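Local coordinates for protein NAD-dependent aldehyde dehydrogenase (Burkholderia multivorans, PDB 5UJU) that probably oxidises aldehydes to carboxylic acids with NAD+ as the electron acceptor, as many members of the aldehyde dehydrogenase family do, at residues T201-G206 with R555-R560; K291-T296 with H310-Y315; A319-I324 with P354-V359; D411-V416 with L440-D445. All blocks are in the same frame, centred on the assembly; numbering follows the deposited sequence.

Contact 1: T201-G206 with R555-R560; sequences TIVPRG and RVVQSR. With EDO (1,2-ethanediol), chain I.
Thr201 and Val557 exchange two backbone hydrogen bonds, and so do Val203 and Arg555. These are the hydrogen-bonded pairs of an antiparallel strand pairing. The Val203-Arg555 pair is the shorter: Val203 N to Arg555 O and Arg555 N to Val203 O are each 2.7 Å. The first of these is almost straight (176° at the hydrogen). Ile202 and Val556 form the non-hydrogen-bonded pair between them.

Apolar contacts lie on both faces. On one, Val203 CG2 meets Val557 CG2 at 3.8 Å. On the other, Ile202 CD1 reaches Val556 CG2, also at 3.8 Å. The Ile202 chain bends at its second torsion (chi2 -63°), which carries CD1 back toward the partner strand.

In the fold, strand 554-562 joins the edge of strand 191-211 from 349 residues further on. It also meets the second subunit. Ser559 and Arg560 pair in parallel with a strand of that subunit, so the sheet continues across the dimer interface.

Arg205 and Arg555 run side by side, their guanidinium planes 21° apart. Arg555 CD lies over one face of the Arg205 guanidinium, 3.4 Å from Arg205 NH2. Arg205 NH2 bonds to Asn552, while Arg555 reaches Thr534 and Asp546 of the second subunit. Arg560 NH1 donates to O2 of a 1,2-ethanediol at 2.8 Å, and Asp530 of the second subunit also binds this diol.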
loop_
_atom_site.group_PDB
_atom_site.type_symbol
_atom_site.label_atom_id
_atom_site.label_comp_id
_atom_site.label_asym_id
_atom_site.label_seq_id
_atom_site.Cartn_x
_atom_site.Cartn_y
_atom_site.Cartn_z
ATOM N N THR A 201 11.028 -12.664 9.974
ATOM C CA THR A 201 12.119 -11.747 9.697
ATOM C C THR A 201 11.564 -10.577 8.898
ATOM O O THR A 201 10.914 -10.784 7.872
ATOM C CB THR A 201 13.230 -12.457 8.917
ATOM O OG1 THR A 201 13.665 -13.611 9.650
ATOM C CG2 THR A 201 14.413 -11.529 8.671
ATOM N N ILE A 202 11.794 -9.358 9.382
ATOM C CA ILE A 202 11.384 -8.157 8.656
ATOM C C ILE A 202 12.433 -7.858 7.593
ATOM O O ILE A 202 13.605 -7.640 7.911
ATOM C CB ILE A 202 11.223 -6.961 9.603
ATOM C CG1 ILE A 202 10.295 -7.300 10.765
ATOM C CG2 ILE A 202 10.712 -5.747 8.839
ATOM C CD1 ILE A 202 8.943 -7.610 10.353
ATOM N N VAL A 203 12.011 -7.803 6.341
ATOM C CA VAL A 203 12.904 -7.607 5.207
ATOM C C VAL A 203 12.553 -6.295 4.510
ATOM O O VAL A 203 11.406 -6.103 4.090
ATOM C CB VAL A 203 12.825 -8.787 4.224
ATOM C CG1 VAL A 203 13.769 -8.572 3.051
ATOM C CG2 VAL A 203 13.178 -10.102 4.951
ATOM N N PRO A 204 13.484 -5.348 4.404
ATOM C CA PRO A 204 13.233 -4.141 3.611
ATOM C C PRO A 204 13.035 -4.494 2.150
ATOM O O PRO A 204 13.414 -5.571 1.692
ATOM C CB PRO A 204 14.509 -3.315 3.800
ATOM C CG PRO A 204 15.170 -3.919 4.993
ATOM C CD PRO A 204 14.832 -5.353 4.983
ATOM N N ARG A 205 12.401 -3.567 1.414
ATOM C CA ARG A 205 12.246 -3.760 -0.025
ATOM C C ARG A 205 13.589 -3.692 -0.754
ATOM O O ARG A 205 13.843 -4.472 -1.677
ATOM C CB ARG A 205 11.272 -2.721 -0.581
ATOM C CG ARG A 205 9.844 -2.984 -0.153
ATOM C CD ARG A 205 9.282 -4.203 -0.861
ATOM N NE ARG A 205 7.829 -4.226 -0.750
ATOM C CZ ARG A 205 7.021 -4.908 -1.552
ATOM N NH1 ARG A 205 7.527 -5.645 -2.539
ATOM N NH2 ARG A 205 5.702 -4.831 -1.371
ATOM N N GLY A 206 14.450 -2.754 -0.378
ATOM C CA GLY A 206 15.695 -2.588 -1.097
ATOM C C GLY A 206 16.176 -1.157 -1.090
ATOM O O GLY A 206 16.340 -0.558 -0.022
ATOM N N ARG A 555 8.732 -6.128 4.066
ATOM C CA ARG A 555 7.988 -7.371 3.957
ATOM C C ARG A 555 8.403 -8.273 5.113
ATOM O O ARG A 555 9.333 -7.962 5.863
ATOM C CB ARG A 555 8.212 -8.050 2.594
ATOM C CG ARG A 555 7.875 -7.196 1.356
ATOM C CD ARG A 555 6.360 -7.117 1.055
ATOM N NE ARG A 555 5.659 -6.290 2.035
ATOM C CZ ARG A 555 4.408 -6.490 2.431
ATOM N NH1 ARG A 555 3.705 -7.493 1.928
ATOM N NH2 ARG A 555 3.865 -5.693 3.350
ATOM N N VAL A 556 7.670 -9.371 5.290
ATOM C CA VAL A 556 7.938 -10.351 6.347
ATOM C C VAL A 556 8.197 -11.700 5.686
ATOM O O VAL A 556 7.333 -12.218 4.964
ATOM C CB VAL A 556 6.777 -10.447 7.349
ATOM C CG1 VAL A 556 7.126 -11.374 8.499
ATOM C CG2 VAL A 556 6.426 -9.062 7.881
ATOM N N VAL A 557 9.382 -12.264 5.929
ATOM C CA VAL A 557 9.751 -13.594 5.446
ATOM C C VAL A 557 9.761 -14.533 6.647
ATOM O O VAL A 557 10.531 -14.342 7.597
ATOM C CB VAL A 557 11.115 -13.594 4.732
ATOM C CG1 VAL A 557 11.579 -15.040 4.471
ATOM C CG2 VAL A 557 11.041 -12.824 3.412
ATOM N N GLN A 558 8.905 -15.540 6.619
ATOM C CA GLN A 558 8.792 -16.417 7.770
ATOM C C GLN A 558 9.462 -17.755 7.520
ATOM O O GLN A 558 9.761 -18.137 6.385
ATOM C CB GLN A 558 7.337 -16.656 8.129
ATOM C CG GLN A 558 6.623 -17.546 7.153
ATOM C CD GLN A 558 5.220 -17.861 7.621
ATOM O OE1 GLN A 558 4.380 -16.954 7.780
ATOM N NE2 GLN A 558 4.960 -19.139 7.884
ATOM N N SER A 559 9.694 -18.464 8.615
ATOM C CA SER A 559 10.117 -19.853 8.573
ATOM C C SER A 559 9.354 -20.599 9.650
ATOM O O SER A 559 8.890 -20.003 10.632
ATOM C CB SER A 559 11.630 -20.007 8.783
ATOM O OG SER A 559 12.006 -19.504 10.051
ATOM N N ARG A 560 9.194 -21.900 9.440
ATOM C CA ARG A 560 8.558 -22.763 10.424
ATOM C C ARG A 560 9.350 -24.062 10.560
ATOM O O ARG A 560 9.926 -24.563 9.587
ATOM C CB ARG A 560 7.109 -23.069 10.034
ATOM C CG ARG A 560 6.975 -23.763 8.701
ATOM C CD ARG A 560 5.492 -23.918 8.328
ATOM N NE ARG A 560 5.333 -24.400 6.965
ATOM C CZ ARG A 560 4.164 -24.708 6.411
ATOM N NH1 ARG A 560 3.035 -24.582 7.100
ATOM N NH2 ARG A 560 4.124 -25.136 5.161
HETATM C C1 EDO I . 0.635 -25.493 9.280
HETATM O O1 EDO I . 0.213 -24.790 8.108
HETATM C C2 EDO I . 1.299 -24.526 10.253
HETATM O O2 EDO I . 2.197 -23.645 9.566
#

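Contact 2: K291-T296 with H310-Y315; sequences KLIDFT and HQAQVY
Ile293 pairs in parallel with the strand that carries Gln313 and Tyr315. Ile293 N donates to Gln313 O at 2.8 Å, and Ile293 O accepts from Tyr315 N at 2.8 Å. Gln313 N to Lys291 O and Phe295 N to Tyr315 O extend the pairing at its two ends.

On one face, Leu292 lies alongside Gln313, pointing the same way, with Leu292 CD2 3.8 Å from Gln313 CB. Next to them, Asp294 runs beside Tyr315 with carboxylate and ring planes 10° apart. Tyr315 CG stands beside its backbone N (chi1 -51°), which lays the ring along Asp294. Asp294 OD1 is 3.4 Å from Tyr315 CB. On the other face, Ile293 CG1 packs on Ala312 CB at 4.0 Å. A water joins Lys291 NZ to Gln311 O.

The first-shell groups brace each other: Tyr315 OH donates to Gln313 OE1 at 2.9 Å, in the carbonyl plane and on a lone pair. In the outer layer, Gln313 NE2 donates to Asn552 O. Arg553 makes a salt bridge to Asp294 OD2 and a cation-pi contact with Tyr315.

The two strands and helix 299-308 form a beta-alpha-beta unit; in this family such units build the Rossmann-like NAD-binding domain, probably here too. Val314 and Phe295 pack on that helix, Leu292 and Asp294 touch helix 217-230, and strand 191-211 pairs with the other edge of strand 290-296.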
loop_
_atom_site.group_PDB
_atom_site.type_symbol
_atom_site.label_atom_id
_atom_site.label_comp_id
_atom_site.label_asym_id
_atom_site.label_seq_id
_atom_site.Cartn_x
_atom_site.Cartn_y
_atom_site.Cartn_z
ATOM N N LYS A 291 13.302 0.079 -5.644
ATOM C CA LYS A 291 12.075 -0.591 -5.232
ATOM C C LYS A 291 11.038 0.352 -4.654
ATOM O O LYS A 291 9.865 -0.030 -4.553
ATOM C CB LYS A 291 12.380 -1.669 -4.177
ATOM C CG LYS A 291 13.325 -2.753 -4.665
ATOM C CD LYS A 291 12.690 -3.502 -5.803
ATOM C CE LYS A 291 13.479 -4.756 -6.108
ATOM N NZ LYS A 291 12.983 -5.371 -7.360
ATOM N N LEU A 292 11.447 1.547 -4.247
ATOM C CA LEU A 292 10.558 2.552 -3.684
ATOM C C LEU A 292 10.914 3.890 -4.319
ATOM O O LEU A 292 12.095 4.174 -4.542
ATOM C CB LEU A 292 10.697 2.633 -2.154
ATOM C CG LEU A 292 10.623 1.339 -1.321
ATOM C CD1 LEU A 292 10.893 1.557 0.141
ATOM C CD2 LEU A 292 9.264 0.716 -1.463
ATOM N N ILE A 293 9.904 4.701 -4.627
ATOM C CA ILE A 293 10.130 6.054 -5.142
ATOM C C ILE A 293 9.179 6.999 -4.426
ATOM O O ILE A 293 7.968 6.749 -4.400
ATOM C CB ILE A 293 9.904 6.144 -6.666
ATOM C CG1 ILE A 293 10.825 5.182 -7.427
ATOM C CG2 ILE A 293 10.060 7.615 -7.159
ATOM C CD1 ILE A 293 10.558 5.139 -8.938
ATOM N N ASP A 294 9.718 8.076 -3.848
ATOM C CA ASP A 294 8.920 9.161 -3.275
ATOM C C ASP A 294 9.188 10.434 -4.065
ATOM O O ASP A 294 10.333 10.894 -4.136
ATOM C CB ASP A 294 9.235 9.374 -1.786
ATOM C CG ASP A 294 8.675 8.259 -0.901
ATOM O OD1 ASP A 294 7.558 8.398 -0.350
ATOM O OD2 ASP A 294 9.332 7.212 -0.781
ATOM N N PHE A 295 8.132 11.006 -4.650
ATOM C CA PHE A 295 8.270 12.100 -5.600
ATOM C C PHE A 295 7.360 13.263 -5.232
ATOM O O PHE A 295 6.182 13.062 -4.910
ATOM C CB PHE A 295 7.949 11.612 -7.016
ATOM C CG PHE A 295 7.707 12.724 -8.018
ATOM C CD1 PHE A 295 6.433 13.245 -8.213
ATOM C CD2 PHE A 295 8.750 13.225 -8.783
ATOM C CE1 PHE A 295 6.208 14.252 -9.150
ATOM C CE2 PHE A 295 8.535 14.229 -9.722
ATOM C CZ PHE A 295 7.260 14.742 -9.908
ATOM N N THR A 296 7.903 14.481 -5.334
ATOM C CA THR A 296 7.123 15.715 -5.266
ATOM C C THR A 296 7.402 16.549 -6.508
ATOM O O THR A 296 8.565 16.837 -6.808
ATOM C CB THR A 296 7.467 16.539 -4.016
ATOM O OG1 THR A 296 7.250 15.761 -2.841
ATOM C CG2 THR A 296 6.588 17.783 -3.950
ATOM N N HIS A 310 7.136 0.318 -12.883
ATOM C CA HIS A 310 6.265 -0.750 -12.418
ATOM C C HIS A 310 6.956 -1.650 -11.411
ATOM O O HIS A 310 6.275 -2.428 -10.736
ATOM C CB HIS A 310 5.734 -1.561 -13.608
ATOM C CG HIS A 310 6.803 -2.083 -14.514
ATOM N ND1 HIS A 310 7.677 -3.081 -14.138
ATOM C CD2 HIS A 310 7.138 -1.749 -15.783
ATOM C CE1 HIS A 310 8.511 -3.334 -15.132
ATOM N NE2 HIS A 310 8.203 -2.541 -16.142
ATOM N N GLN A 311 8.294 -1.591 -11.324
ATOM C CA GLN A 311 9.031 -2.412 -10.375
ATOM C C GLN A 311 9.088 -1.792 -8.982
ATOM O O GLN A 311 9.566 -2.441 -8.051
ATOM C CB GLN A 311 10.454 -2.667 -10.898
ATOM C CG GLN A 311 11.474 -1.612 -10.493
ATOM C CD GLN A 311 11.278 -0.259 -11.156
ATOM O OE1 GLN A 311 10.511 -0.104 -12.117
ATOM N NE2 GLN A 311 11.944 0.749 -10.610
ATOM N N ALA A 312 8.606 -0.567 -8.811
ATOM C CA ALA A 312 8.718 0.129 -7.543
ATOM C C ALA A 312 7.336 0.452 -6.996
ATOM O O ALA A 312 6.349 0.501 -7.737
ATOM C CB ALA A 312 9.520 1.423 -7.696
ATOM N N GLN A 313 7.284 0.658 -5.682
ATOM C CA GLN A 313 6.160 1.331 -5.036
ATOM C C GLN A 313 6.385 2.828 -5.138
ATOM O O GLN A 313 7.413 3.331 -4.671
ATOM C CB GLN A 313 6.071 0.952 -3.571
ATOM C CG GLN A 313 5.814 -0.468 -3.321
ATOM C CD GLN A 313 6.290 -0.818 -1.946
ATOM O OE1 GLN A 313 6.237 0.003 -1.028
ATOM N NE2 GLN A 313 6.829 -2.003 -1.805
ATOM N N VAL A 314 5.446 3.538 -5.759
ATOM C CA VAL A 314 5.602 4.950 -6.085
ATOM C C VAL A 314 4.632 5.776 -5.245
ATOM O O VAL A 314 3.419 5.527 -5.257
ATOM C CB VAL A 314 5.386 5.194 -7.586
ATOM C CG1 VAL A 314 5.632 6.654 -7.929
ATOM C CG2 VAL A 314 6.315 4.306 -8.383
ATOM N N TYR A 315 5.170 6.757 -4.522
ATOM C CA TYR A 315 4.393 7.697 -3.721
ATOM C C TYR A 315 4.597 9.085 -4.296
ATOM O O TYR A 315 5.737 9.528 -4.449
ATOM C CB TYR A 315 4.832 7.659 -2.260
ATOM C CG TYR A 315 4.871 6.253 -1.704
ATOM C CD1 TYR A 315 3.750 5.706 -1.087
ATOM C CD2 TYR A 315 6.020 5.472 -1.800
ATOM C CE1 TYR A 315 3.760 4.430 -0.576
ATOM C CE2 TYR A 315 6.047 4.179 -1.299
ATOM C CZ TYR A 315 4.908 3.662 -0.691
ATOM O OH TYR A 315 4.904 2.392 -0.173
HETATM O O HOH W 1 10.288 -4.846 -7.873
#

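Contact 3: A319-I324 with P354-V359; sequences AGVNQI and PQNIYV
Asn322 O accepts two backbone hydrogen bonds from the opposite segment. Gln355 N donates at 2.8 Å, from above the carbonyl plane. Asn356 N donates at 3.1 Å, in that plane. One carbonyl thus holds two successive amides. Further on the strands pair regularly in parallel. Ile324 N donates to Asn356 O at 2.7 Å, and Ile324 O accepts from Tyr358 N at 2.8 Å.

The amides of Asn322, Gln355 and Asn356 are also satisfied. Gln355 NE2 donates to Asn356 OD1 at 3.0 Å, and Asn356 ND2 makes a weak bond to Tyr358 OH. Backbone groups outside do the rest: Asn322 OD1 accepts from Leu486 N and Thr487 N, its ND2 donates to Cys351 O and Ala353 O, Gln355 bonds to Gln454 O and Trp456 N, and Asn356 ND2 to Phe452 O. Val321 CG1 packs against Asn356 ND2. The Gln323 side chain crosses the edge of the Tyr358 ring, its amide plane turned 71° from the ring.

The opposite face is apolar. Ile324 lies alongside Pro354, with Ile324 CD1 3.6 Å from Pro354 CB. CG1 stands beside the backbone N (chi1 -58°) and the chain then runs extended (chi2 178°), which takes CD1 alongside the Pro354 ring, against CB. Ile324 CD1 also meets Ile357 CG1.

Strands 323-326 and 356-360 are neighbours in a sheet that probably belongs to the catalytic domain, as in other aldehyde dehydrogenases. Strands 487-491 and 460-466 flank the pair, helix 332-344 covers the Ile324-Ile357 face, and helix 469-483 covers the Gln323-Tyr358 face.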
loop_
_atom_site.group_PDB
_atom_site.type_symbol
_atom_site.label_atom_id
_atom_site.label_comp_id
_atom_site.label_asym_id
_atom_site.label_seq_id
_atom_site.Cartn_x
_atom_site.Cartn_y
_atom_site.Cartn_z
ATOM N N ALA A 319 0.318 18.284 -8.621
ATOM C CA ALA A 319 -0.371 19.568 -8.597
ATOM C C ALA A 319 -1.866 19.381 -8.393
ATOM O O ALA A 319 -2.440 18.354 -8.761
ATOM C CB ALA A 319 -0.133 20.331 -9.900
ATOM N N GLY A 320 -2.499 20.392 -7.807
ATOM C CA GLY A 320 -3.943 20.403 -7.714
ATOM C C GLY A 320 -4.439 21.830 -7.714
ATOM O O GLY A 320 -3.657 22.777 -7.823
ATOM N N VAL A 321 -5.756 21.974 -7.580
ATOM C CA VAL A 321 -6.442 23.264 -7.606
ATOM C C VAL A 321 -7.023 23.483 -6.216
ATOM O O VAL A 321 -8.023 22.857 -5.845
ATOM C CB VAL A 321 -7.536 23.316 -8.677
ATOM C CG1 VAL A 321 -8.286 24.663 -8.616
ATOM C CG2 VAL A 321 -6.919 23.094 -10.059
ATOM N N ASN A 322 -6.386 24.347 -5.429
ATOM C CA ASN A 322 -6.881 24.665 -4.096
ATOM C C ASN A 322 -7.917 25.782 -4.178
ATOM O O ASN A 322 -7.734 26.768 -4.901
ATOM C CB ASN A 322 -5.736 25.066 -3.177
ATOM C CG ASN A 322 -4.724 23.931 -2.997
ATOM O OD1 ASN A 322 -5.104 22.768 -2.889
ATOM N ND2 ASN A 322 -3.444 24.270 -2.990
ATOM N N GLN A 323 -8.997 25.624 -3.420
ATOM C CA GLN A 323 -10.233 26.361 -3.647
ATOM C C GLN A 323 -10.774 26.917 -2.340
ATOM O O GLN A 323 -10.605 26.315 -1.277
ATOM C CB GLN A 323 -11.283 25.453 -4.293
ATOM C CG GLN A 323 -10.970 25.084 -5.734
ATOM C CD GLN A 323 -11.850 23.962 -6.255
ATOM O OE1 GLN A 323 -11.925 22.880 -5.663
ATOM N NE2 GLN A 323 -12.541 24.223 -7.355
ATOM N N ILE A 324 -11.414 28.089 -2.427
ATOM C CA ILE A 324 -12.153 28.684 -1.319
ATOM C C ILE A 324 -13.582 28.932 -1.787
ATOM O O ILE A 324 -13.792 29.508 -2.859
ATOM C CB ILE A 324 -11.528 30.005 -0.833
ATOM C CG1 ILE A 324 -10.078 29.820 -0.383
ATOM C CG2 ILE A 324 -12.330 30.572 0.320
ATOM C CD1 ILE A 324 -9.441 31.138 0.060
ATOM N N PRO A 354 -4.353 28.766 -1.555
ATOM C CA PRO A 354 -5.571 28.821 -2.378
ATOM C C PRO A 354 -5.323 29.498 -3.719
ATOM O O PRO A 354 -4.547 30.450 -3.834
ATOM C CB PRO A 354 -6.542 29.652 -1.522
ATOM C CG PRO A 354 -5.647 30.539 -0.691
ATOM C CD PRO A 354 -4.404 29.703 -0.410
ATOM N N GLN A 355 -6.017 29.012 -4.742
ATOM C CA GLN A 355 -5.990 29.662 -6.046
ATOM C C GLN A 355 -7.350 30.207 -6.462
ATOM O O GLN A 355 -7.433 31.339 -6.954
ATOM C CB GLN A 355 -5.478 28.692 -7.116
ATOM C CG GLN A 355 -5.487 29.294 -8.515
ATOM C CD GLN A 355 -5.087 28.297 -9.592
ATOM O OE1 GLN A 355 -3.911 27.998 -9.763
ATOM N NE2 GLN A 355 -6.066 27.781 -10.321
ATOM N N ASN A 356 -8.416 29.426 -6.303
ATOM C CA ASN A 356 -9.748 29.783 -6.778
ATOM C C ASN A 356 -10.631 30.175 -5.601
ATOM O O ASN A 356 -10.729 29.434 -4.616
ATOM C CB ASN A 356 -10.371 28.622 -7.554
ATOM C CG ASN A 356 -9.593 28.276 -8.828
ATOM O OD1 ASN A 356 -8.608 28.926 -9.179
ATOM N ND2 ASN A 356 -10.041 27.248 -9.518
ATOM N N ILE A 357 -11.276 31.335 -5.706
ATOM C CA ILE A 357 -12.128 31.866 -4.647
ATOM C C ILE A 357 -13.517 32.096 -5.246
ATOM O O ILE A 357 -13.711 33.031 -6.032
ATOM C CB ILE A 357 -11.541 33.157 -4.057
ATOM C CG1 ILE A 357 -10.112 32.889 -3.547
ATOM C CG2 ILE A 357 -12.414 33.689 -2.924
ATOM C CD1 ILE A 357 -9.365 34.130 -3.105
ATOM N N TYR A 358 -14.473 31.233 -4.901
ATOM C CA TYR A 358 -15.811 31.281 -5.483
ATOM C C TYR A 358 -16.727 32.140 -4.621
ATOM O O TYR A 358 -16.831 31.922 -3.409
ATOM C CB TYR A 358 -16.399 29.879 -5.633
ATOM C CG TYR A 358 -15.548 28.942 -6.456
ATOM C CD1 TYR A 358 -15.458 29.076 -7.843
ATOM C CD2 TYR A 358 -14.829 27.920 -5.845
ATOM C CE1 TYR A 358 -14.667 28.208 -8.592
ATOM C CE2 TYR A 358 -14.049 27.050 -6.586
ATOM C CZ TYR A 358 -13.962 27.197 -7.945
ATOM O OH TYR A 358 -13.167 26.324 -8.659
ATOM N N VAL A 359 -17.390 33.109 -5.252
ATOM C CA VAL A 359 -18.305 34.031 -4.577
ATOM C C VAL A 359 -19.580 34.138 -5.416
ATOM O O VAL A 359 -19.491 34.267 -6.646
ATOM C CB VAL A 359 -17.645 35.411 -4.378
ATOM C CG1 VAL A 359 -18.546 36.359 -3.568
ATOM C CG2 VAL A 359 -16.238 35.283 -3.729
#

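Contact 4: D411-V416 with L440-D445; sequences DAARAV and LVLQLD
Ala413 sits against two leucines of strand 440-445. Ala413 CB meets Leu440 CD2 at 3.6 Å and Leu442 CD1 at 4.1 Å. Leu442 CD1 also touches the helix backbone, 3.4 Å from Ala413 O. That carbonyl already accepts a hydrogen bond from Val416 N at 3.0 Å, within its own segment. This is the close part of the contact. It is wholly apolar on the strand side, and no hydrogen bond crosses it. Leu440 reaches toward the helix with CG anti to its backbone N (chi1 173°), which sets CD2 against both Ala413 CB and Arg414 N.

Toward Val416 the packing is looser. Val416 CG1 is 4.1 Å from Leu444 CD2, and the two side chains cross at a slant. Trp456 and Lys451 also touch Val416.

The other margin is polar and more open. Arg414 uses its aliphatic part across the contact, with CG 4.1 Å from Leu440 CD2. Its guanidinium turns to acidic partners instead. NE makes a salt bridge with Asp422. NH1 makes another with Asp411 at 3.2 Å, and Asp411 OD1 receives it on its anti lone pair. Asp411 itself is exposed.

Ile460, Val419 and Phe462 of the flanking strands add to the apolar layer. The C-terminal part of helix 404-414 is thus layered on the sheet of an alpha/beta domain, probably the catalytic domain, near its outermost strand within this chain, 418-421.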
loop_
_atom_site.group_PDB
_atom_site.type_symbol
_atom_site.label_atom_id
_atom_site.label_comp_id
_atom_site.label_asym_id
_atom_site.label_seq_id
_atom_site.Cartn_x
_atom_site.Cartn_y
_atom_site.Cartn_z
ATOM N N ASP A 411 2.902 37.278 -15.665
ATOM C CA ASP A 411 2.552 38.128 -16.796
ATOM C C ASP A 411 1.558 37.441 -17.724
ATOM O O ASP A 411 0.676 38.101 -18.287
ATOM C CB ASP A 411 3.794 38.559 -17.570
ATOM C CG ASP A 411 3.482 39.657 -18.586
ATOM O OD1 ASP A 411 3.097 40.770 -18.160
ATOM O OD2 ASP A 411 3.601 39.405 -19.807
ATOM N N ALA A 412 1.670 36.119 -17.893
ATOM C CA ALA A 412 0.654 35.407 -18.664
ATOM C C ALA A 412 -0.721 35.543 -18.012
ATOM O O ALA A 412 -1.726 35.763 -18.699
ATOM C CB ALA A 412 1.032 33.937 -18.818
ATOM N N ALA A 413 -0.777 35.433 -16.681
ATOM C CA ALA A 413 -2.057 35.506 -15.983
ATOM C C ALA A 413 -2.698 36.889 -16.097
ATOM O O ALA A 413 -3.930 36.997 -16.048
ATOM C CB ALA A 413 -1.876 35.120 -14.512
ATOM N N ARG A 414 -1.894 37.949 -16.253
ATOM C CA ARG A 414 -2.451 39.296 -16.364
ATOM C C ARG A 414 -3.468 39.407 -17.493
ATOM O O ARG A 414 -4.449 40.148 -17.380
ATOM C CB ARG A 414 -1.345 40.328 -16.568
ATOM C CG ARG A 414 -0.647 40.759 -15.311
ATOM C CD ARG A 414 0.292 41.926 -15.591
ATOM N NE ARG A 414 0.978 42.355 -14.375
ATOM C CZ ARG A 414 2.254 42.098 -14.108
ATOM N NH1 ARG A 414 2.989 41.427 -14.980
ATOM N NH2 ARG A 414 2.798 42.518 -12.973
ATOM N N ALA A 415 -3.248 38.697 -18.592
ATOM C CA ALA A 415 -4.122 38.815 -19.750
ATOM C C ALA A 415 -5.427 38.046 -19.601
ATOM O O ALA A 415 -6.291 38.160 -20.477
ATOM C CB ALA A 415 -3.392 38.330 -21.006
ATOM N N VAL A 416 -5.606 37.293 -18.520
ATOM C CA VAL A 416 -6.640 36.265 -18.501
ATOM C C VAL A 416 -8.021 36.790 -18.098
ATOM O O VAL A 416 -9.037 36.310 -18.619
ATOM C CB VAL A 416 -6.175 35.115 -17.591
ATOM C CG1 VAL A 416 -7.324 34.531 -16.787
ATOM C CG2 VAL A 416 -5.511 34.042 -18.434
ATOM N N LEU A 440 -0.858 38.719 -7.699
ATOM C CA LEU A 440 -1.793 39.111 -8.742
ATOM C C LEU A 440 -3.160 38.524 -8.415
ATOM O O LEU A 440 -3.284 37.309 -8.213
ATOM C CB LEU A 440 -1.321 38.613 -10.108
ATOM C CG LEU A 440 -2.292 38.808 -11.282
ATOM C CD1 LEU A 440 -2.452 40.292 -11.632
ATOM C CD2 LEU A 440 -1.795 38.028 -12.464
ATOM N N VAL A 441 -4.182 39.378 -8.357
ATOM C CA VAL A 441 -5.540 38.944 -8.061
ATOM C C VAL A 441 -6.434 39.346 -9.220
ATOM O O VAL A 441 -6.472 40.522 -9.603
ATOM C CB VAL A 441 -6.073 39.522 -6.738
ATOM C CG1 VAL A 441 -7.470 38.967 -6.476
ATOM C CG2 VAL A 441 -5.144 39.156 -5.566
ATOM N N LEU A 442 -7.141 38.371 -9.775
ATOM C CA LEU A 442 -7.950 38.571 -10.964
ATOM C C LEU A 442 -9.409 38.259 -10.672
ATOM O O LEU A 442 -9.743 37.504 -9.756
ATOM C CB LEU A 442 -7.462 37.690 -12.117
ATOM C CG LEU A 442 -5.988 37.892 -12.473
ATOM C CD1 LEU A 442 -5.370 36.607 -12.975
ATOM C CD2 LEU A 442 -5.846 38.981 -13.503
ATOM N N GLN A 443 -10.285 38.853 -11.470
ATOM C CA GLN A 443 -11.701 38.539 -11.411
ATOM C C GLN A 443 -12.057 37.681 -12.616
ATOM O O GLN A 443 -11.701 38.025 -13.751
ATOM C CB GLN A 443 -12.556 39.811 -11.400
ATOM C CG GLN A 443 -14.050 39.527 -11.404
ATOM C CD GLN A 443 -14.910 40.792 -11.331
ATOM O OE1 GLN A 443 -14.501 41.819 -10.790
ATOM N NE2 GLN A 443 -16.104 40.709 -11.883
ATOM N N LEU A 444 -12.757 36.573 -12.368
ATOM C CA LEU A 444 -13.300 35.732 -13.426
ATOM C C LEU A 444 -14.777 35.453 -13.166
ATOM O O LEU A 444 -15.329 35.780 -12.110
ATOM C CB LEU A 444 -12.540 34.408 -13.542
ATOM C CG LEU A 444 -11.127 34.556 -14.092
ATOM C CD1 LEU A 444 -10.437 33.192 -14.091
ATOM C CD2 LEU A 444 -11.191 35.148 -15.485
ATOM N N ASP A 445 -15.413 34.856 -14.164
ATOM C CA ASP A 445 -16.754 34.310 -14.063
ATOM C C ASP A 445 -16.659 32.795 -14.132
ATOM O O ASP A 445 -15.671 32.247 -14.622
ATOM C CB ASP A 445 -17.661 34.838 -15.185
ATOM C CG ASP A 445 -19.092 34.347 -15.058
ATOM O OD1 ASP A 445 -19.847 34.911 -14.234
ATOM O OD2 ASP A 445 -19.456 33.388 -15.773
#

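How the contacts relate
Contacts 1 and 2 belong to one sheet, and contacts 3 and 4 to another. Contact 1 touches contact 2 through Arg205, which packs on Leu292. It is only partly buried and reaches into the dimer interface, where Arg555 and Arg560 find partners on the second subunit. Contact 2 is also partly buried, but its salt bridge and cation-pi contact stay within the chain. Contact 3 is fully buried, and backbone groups satisfy most of its side-chain amides. Contact 4, its centre about 14 Å from that of contact 3, has a buried apolar heart and an exposed polar margin. Contacts 1 to 3 pair strands; contact 4 packs a helix on a sheet.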